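PDB 3G02: epoxide hydrolase from Aspergillus niger, which probably catalyses the hydrolysis of epoxides to vicinal diols, on an alpha/beta-hydrolase fold. Local coordinates for residues H213-N218 with H375-E380; G117-F122 with L283-K288. The protein carries 9 engineered substitutions. One frame throughout, in Å; residues are numbered along the deposited sequence.

Interaction 1 (H213-N218 with H375-E380); sequences HLNFCN and HFAALE. Engineered in segment 213-218: Phe216 (natural residue Leu), Asn218 (natural residue Ala). With FMT (formic acid), chain D.
Phe216, an engineered residue, and His375 meet across this buried contact, their ring planes at 84°. The imidazole leads with the edge that holds ND1 and CE1, and the CD1–CE1 side of the phenyl ring lies close to its plane; Phe216 CE1 is 3.7 Å from His375 CE1. Relative to the phenyl ring the approach is oblique. CG of His375 lies anti to its backbone N (chi1 175°), which swings the imidazole toward Phe216, while ND1 is hydrogen-bonded to Asp349. The other side of the imidazole is in contact too: His375 CD2 sits 3.9 Å above the ring plane of Phe376, over its centre. Asn215 splits its amide between two tasks. ND2 bonds to Gln190; OD1 lies 3.7 Å from Ala377 CB and shares a water with the carbonyl of His375, the water oxygen being 3.0 Å from Asn215 OD1. Further along, the backbone N of the engineered Asn218 is hydrogen-bonded to O1 of a formic acid molecule, probably from the crystallisation liquor, which Arg200 also binds. With the predicted nucleophile Asp193 beside His375, the site is consistent with the Asp–His–acid catalytic triad of alpha/beta-hydrolase-fold epoxide hydrolases.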
loop_
_atom_site.group_PDB
_atom_site.type_symbol
_atom_site.label_atom_id
_atom_site.label_comp_id
_atom_site.label_asym_id
_atom_site.label_seq_id
_atom_site.Cartn_x
_atom_site.Cartn_y
_atom_site.Cartn_z
ATOM N N HIS A 213 -1.298 21.095 -23.525
ATOM C CA HIS A 213 -0.244 20.162 -23.904
ATOM C C HIS A 213 -0.006 19.191 -22.751
ATOM O O HIS A 213 0.182 19.615 -21.606
ATOM C CB HIS A 213 1.056 20.887 -24.251
ATOM C CG HIS A 213 2.195 19.961 -24.543
ATOM N ND1 HIS A 213 2.972 19.399 -23.550
ATOM C CD2 HIS A 213 2.683 19.489 -25.714
ATOM C CE1 HIS A 213 3.888 18.622 -24.098
ATOM N NE2 HIS A 213 3.735 18.659 -25.411
ATOM N N LEU A 214 -0.015 17.897 -23.066
ATOM C CA LEU A 214 0.204 16.844 -22.069
ATOM C C LEU A 214 1.378 15.946 -22.433
ATOM O O LEU A 214 1.670 15.738 -23.609
ATOM C CB LEU A 214 -1.048 15.974 -21.921
ATOM C CG LEU A 214 -2.396 16.636 -21.627
ATOM C CD1 LEU A 214 -3.475 15.563 -21.519
ATOM C CD2 LEU A 214 -2.343 17.484 -20.365
ATOM N N ASN A 215 2.050 15.407 -21.416
ATOM C CA ASN A 215 3.020 14.331 -21.637
ATOM C C ASN A 215 2.609 13.034 -20.935
ATOM O O ASN A 215 3.433 12.141 -20.720
ATOM C CB ASN A 215 4.446 14.751 -21.253
ATOM C CG ASN A 215 4.583 15.092 -19.782
ATOM O OD1 ASN A 215 5.015 14.266 -18.978
ATOM N ND2 ASN A 215 4.219 16.311 -19.425
ATOM N N PHE A 216 1.324 12.939 -20.599
ATOM C CA PHE A 216 0.778 11.787 -19.898
ATOM C C PHE A 216 -0.718 11.726 -20.149
ATOM O O PHE A 216 -1.396 12.751 -20.082
ATOM C CB PHE A 216 1.047 11.938 -18.395
ATOM C CG PHE A 216 0.665 10.735 -17.574
ATOM C CD1 PHE A 216 1.595 9.729 -17.320
ATOM C CD2 PHE A 216 -0.611 10.624 -17.029
ATOM C CE1 PHE A 216 1.248 8.617 -16.548
ATOM C CE2 PHE A 216 -0.965 9.512 -16.265
ATOM C CZ PHE A 216 -0.031 8.514 -16.019
ATOM N N CYS A 217 -1.224 10.532 -20.443
ATOM C CA CYS A 217 -2.665 10.314 -20.567
ATOM C C CYS A 217 -3.065 9.036 -19.843
ATOM O O CYS A 217 -2.513 7.971 -20.106
ATOM C CB CYS A 217 -3.098 10.260 -22.036
ATOM S SG CYS A 217 -4.900 10.086 -22.247
ATOM N N ASN A 218 -4.039 9.167 -18.944
ATOM C CA ASN A 218 -4.457 8.104 -18.029
ATOM C C ASN A 218 -5.571 7.200 -18.581
ATOM O O ASN A 218 -6.102 6.346 -17.865
ATOM C CB ASN A 218 -4.900 8.740 -16.700
ATOM C CG ASN A 218 -4.907 7.755 -15.539
ATOM O OD1 ASN A 218 -5.760 7.837 -14.649
ATOM N ND2 ASN A 218 -3.949 6.833 -15.533
ATOM N N HIS A 375 8.951 8.540 -16.987
ATOM C CA HIS A 375 7.781 9.248 -16.485
ATOM C C HIS A 375 8.028 10.697 -16.072
ATOM O O HIS A 375 7.171 11.560 -16.285
ATOM C CB HIS A 375 7.189 8.479 -15.308
ATOM C CG HIS A 375 6.050 9.187 -14.650
ATOM N ND1 HIS A 375 4.804 9.278 -15.226
ATOM C CD2 HIS A 375 5.976 9.851 -13.473
ATOM C CE1 HIS A 375 4.004 9.962 -14.427
ATOM N NE2 HIS A 375 4.690 10.322 -13.357
ATOM N N PHE A 376 9.176 10.956 -15.453
ATOM C CA PHE A 376 9.482 12.284 -14.942
ATOM C C PHE A 376 10.090 13.150 -16.050
ATOM O O PHE A 376 11.245 13.579 -15.962
ATOM C CB PHE A 376 10.408 12.186 -13.724
ATOM C CG PHE A 376 9.783 11.496 -12.533
ATOM C CD1 PHE A 376 8.945 12.198 -11.674
ATOM C CD2 PHE A 376 10.032 10.155 -12.269
ATOM C CE1 PHE A 376 8.355 11.571 -10.576
ATOM C CE2 PHE A 376 9.461 9.523 -11.167
ATOM C CZ PHE A 376 8.621 10.235 -10.319
ATOM N N ALA A 377 9.295 13.411 -17.086
ATOM C CA ALA A 377 9.782 14.054 -18.305
ATOM C C ALA A 377 10.502 15.382 -18.074
ATOM O O ALA A 377 11.551 15.624 -18.663
ATOM C CB ALA A 377 8.654 14.228 -19.303
ATOM N N ALA A 378 9.941 16.232 -17.218
ATOM C CA ALA A 378 10.562 17.526 -16.922
ATOM C C ALA A 378 11.938 17.382 -16.269
ATOM O O ALA A 378 12.822 18.206 -16.504
ATOM C CB ALA A 378 9.639 18.384 -16.063
ATOM N N LEU A 379 12.113 16.337 -15.462
ATOM C CA LEU A 379 13.403 16.044 -14.832
ATOM C C LEU A 379 14.360 15.302 -15.752
ATOM O O LEU A 379 15.563 15.561 -15.747
ATOM C CB LEU A 379 13.210 15.203 -13.566
ATOM C CG LEU A 379 12.667 15.831 -12.288
ATOM C CD1 LEU A 379 12.649 14.782 -11.193
ATOM C CD2 LEU A 379 13.508 17.025 -11.862
ATOM N N GLU A 380 13.825 14.351 -16.514
ATOM C CA GLU A 380 14.644 13.430 -17.296
ATOM C C GLU A 380 15.037 14.012 -18.642
ATOM O O GLU A 380 16.187 13.868 -19.074
ATOM C CB GLU A 380 13.885 12.126 -17.529
ATOM C CG GLU A 380 13.648 11.288 -16.290
ATOM C CD GLU A 380 12.932 10.005 -16.621
ATOM O OE1 GLU A 380 13.484 9.203 -17.402
ATOM O OE2 GLU A 380 11.813 9.801 -16.113
HETATM C C FMT D . -5.356 12.814 -18.790
HETATM O O1 FMT D . -4.732 11.919 -18.220
HETATM O O2 FMT D . -5.919 12.669 -19.875
HETATM O O HOH W 1 5.605 14.063 -16.042
#

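Interaction 2 (G117-F122 with L283-K288)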
loop_
_atom_site.group_PDB
_atom_site.type_symbol
_atom_site.label_atom_id
_atom_site.label_comp_id
_atom_site.label_asym_id
_atom_site.label_seq_id
_atom_site.Cartn_x
_atom_site.Cartn_y
_atom_site.Cartn_z
ATOM N N GLY A 117 2.540 16.331 -10.754
ATOM C CA GLY A 117 1.687 15.319 -10.140
ATOM C C GLY A 117 2.374 14.729 -8.921
ATOM O O GLY A 117 3.151 15.410 -8.234
ATOM N N TRP A 118 2.084 13.457 -8.652
ATOM C CA TRP A 118 2.636 12.755 -7.495
ATOM C C TRP A 118 3.606 11.690 -7.999
ATOM O O TRP A 118 3.278 10.980 -8.945
ATOM C CB TRP A 118 1.500 12.091 -6.698
ATOM C CG TRP A 118 1.979 11.468 -5.412
ATOM C CD1 TRP A 118 1.904 12.012 -4.159
ATOM C CD2 TRP A 118 2.624 10.192 -5.257
ATOM N NE1 TRP A 118 2.468 11.161 -3.236
ATOM C CE2 TRP A 118 2.914 10.037 -3.884
ATOM C CE3 TRP A 118 2.983 9.167 -6.148
ATOM C CZ2 TRP A 118 3.560 8.902 -3.381
ATOM C CZ3 TRP A 118 3.616 8.035 -5.648
ATOM C CH2 TRP A 118 3.898 7.912 -4.275
ATOM N N PRO A 119 4.776 11.521 -7.342
ATOM C CA PRO A 119 5.294 12.183 -6.148
ATOM C C PRO A 119 6.175 13.375 -6.485
ATOM O O PRO A 119 7.214 13.588 -5.849
ATOM C CB PRO A 119 6.132 11.084 -5.505
ATOM C CG PRO A 119 6.732 10.361 -6.688
ATOM C CD PRO A 119 5.710 10.477 -7.817
ATOM N N GLY A 120 5.750 14.151 -7.473
ATOM C CA GLY A 120 6.492 15.326 -7.892
ATOM C C GLY A 120 6.114 16.605 -7.174
ATOM O O GLY A 120 5.481 16.594 -6.111
ATOM N N SER A 121 6.516 17.723 -7.770
ATOM C CA SER A 121 6.298 19.042 -7.189
ATOM C C SER A 121 6.742 20.099 -8.188
ATOM O O SER A 121 7.250 19.782 -9.265
ATOM C CB SER A 121 7.104 19.206 -5.899
ATOM O OG SER A 121 8.487 19.295 -6.197
ATOM N N PHE A 122 6.597 21.358 -7.795
ATOM C CA PHE A 122 7.030 22.484 -8.620
ATOM C C PHE A 122 8.504 22.396 -9.040
ATOM O O PHE A 122 8.881 22.879 -10.118
ATOM C CB PHE A 122 6.754 23.814 -7.897
ATOM C CG PHE A 122 7.686 24.099 -6.748
ATOM C CD1 PHE A 122 7.506 23.479 -5.514
ATOM C CD2 PHE A 122 8.744 24.996 -6.898
ATOM C CE1 PHE A 122 8.367 23.739 -4.458
ATOM C CE2 PHE A 122 9.611 25.263 -5.847
ATOM C CZ PHE A 122 9.425 24.638 -4.620
ATOM N N LEU A 283 12.937 5.197 -8.592
ATOM C CA LEU A 283 13.786 4.166 -9.184
ATOM C C LEU A 283 13.145 3.501 -10.400
ATOM O O LEU A 283 13.800 3.298 -11.424
ATOM C CB LEU A 283 14.133 3.098 -8.145
ATOM C CG LEU A 283 15.086 3.494 -7.019
ATOM C CD1 LEU A 283 15.178 2.355 -6.018
ATOM C CD2 LEU A 283 16.470 3.856 -7.553
ATOM N N GLN A 284 11.867 3.148 -10.286
ATOM C CA GLN A 284 11.217 2.321 -11.307
ATOM C C GLN A 284 10.659 3.093 -12.491
ATOM O O GLN A 284 10.502 2.532 -13.578
ATOM C CB GLN A 284 10.093 1.487 -10.688
ATOM C CG GLN A 284 10.565 0.456 -9.670
ATOM C CD GLN A 284 9.483 -0.539 -9.293
ATOM O OE1 GLN A 284 8.326 -0.415 -9.708
ATOM N NE2 GLN A 284 9.856 -1.540 -8.510
ATOM N N TRP A 285 10.341 4.367 -12.281
ATOM C CA TRP A 285 9.563 5.121 -13.258
ATOM C C TRP A 285 10.391 5.897 -14.275
ATOM O O TRP A 285 9.842 6.433 -15.236
ATOM C CB TRP A 285 8.627 6.073 -12.531
ATOM C CG TRP A 285 7.484 5.407 -11.835
ATOM C CD1 TRP A 285 7.240 4.062 -11.720
ATOM C CD2 TRP A 285 6.424 6.070 -11.137
ATOM N NE1 TRP A 285 6.073 3.854 -11.008
ATOM C CE2 TRP A 285 5.559 5.071 -10.637
ATOM C CE3 TRP A 285 6.118 7.417 -10.895
ATOM C CZ2 TRP A 285 4.406 5.380 -9.904
ATOM C CZ3 TRP A 285 4.973 7.724 -10.171
ATOM C CH2 TRP A 285 4.134 6.707 -9.680
ATOM N N VAL A 286 11.700 5.960 -14.051
ATOM C CA VAL A 286 12.600 6.698 -14.935
ATOM C C VAL A 286 13.213 5.797 -16.002
ATOM O O VAL A 286 13.185 4.567 -15.889
ATOM C CB VAL A 286 13.731 7.409 -14.141
ATOM C CG1 VAL A 286 13.156 8.448 -13.189
ATOM C CG2 VAL A 286 14.602 6.399 -13.388
ATOM N N ASP A 287 13.760 6.423 -17.041
ATOM C CA ASP A 287 14.568 5.718 -18.024
ATOM C C ASP A 287 15.979 5.562 -17.451
ATOM O O ASP A 287 16.325 4.492 -16.946
ATOM C CB ASP A 287 14.567 6.479 -19.352
ATOM C CG ASP A 287 15.349 5.770 -20.445
ATOM O OD1 ASP A 287 15.890 4.663 -20.206
ATOM O OD2 ASP A 287 15.412 6.334 -21.557
ATOM N N LYS A 288 16.776 6.627 -17.508
ATOM C CA LYS A 288 18.106 6.625 -16.899
ATOM C C LYS A 288 17.977 6.939 -15.407
ATOM O O LYS A 288 17.196 7.822 -15.029
ATOM C CB LYS A 288 19.027 7.641 -17.589
ATOM C CG LYS A 288 19.187 7.434 -19.096
ATOM C CD LYS A 288 20.135 6.285 -19.433
ATOM C CE LYS A 288 20.176 6.015 -20.939
ATOM N NZ LYS A 288 20.676 7.185 -21.724
#
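Trp285 reaches from the loop following helix 271-284 to Trp118 and Pro119 of the HGxP motif, the oxyanion-hole turn of epoxide hydrolases with the alpha/beta-hydrolase fold. Helix 271-284 belongs to the helical lid inserted between strands 209-214 and 340-345, so the contact joins lid to core. CB of Trp285 already points at the turn. CG stands anti to the carbonyl carbon (chi1 -72°), and a chi2 near zero (4°) sends the six-membered half of the indole forward. On the way CE3 passes His375, its distance to His375 CD2 being 3.5 Å; the two rings meet edge-to-face, and Tyr252 and Leu350 also touch the indole. At the far end CH2 comes to the edge of the other indole, 4.3 Å from Trp118 CZ3. CZ3 meets Pro119 obliquely, with Pro119 CD 3.7 Å away. The peptide before Pro119 is cis, and the proline folds back on its neighbour: Pro119 CB sits 3.5 Å above the plane of the Trp118 ring, over its centre. Trp118 N is hydrogen-bonded to Asp193 OD2, which is consistent with an oxyanion-hole donor. The Trp118 carbonyl turns instead to the lid, and its oxygen lies in the plane of the Trp285 ring, at the edge, with Trp118 O 3.9 Å from Trp285 CZ3.

How the interactions relate
The two contacts lie about 9 Å apart, centre to centre, and meet through 283-288 and 375-380. The backbones join where His375 N lies 2.9 Å from Trp285 O, a probable hydrogen bond, so segment 375-380, which carries the predicted catalytic histidine, is tied to the loop that follows the lid helix. Glu380 strengthens the seam: its OE1 lies 2.8 Å from Asp287 N, probably bonded, while Phe376 CD2 packs 3.7 Å from Val286 CG1. Asp193, the predicted nucleophile, touches both contacts: its side chain is about 3 Å from that of His375 in interaction 1, and it accepts a hydrogen bond from Trp118 N in interaction 2. Tyr315, a predicted proton donor, has its side chain about 3 Å from that of Trp118.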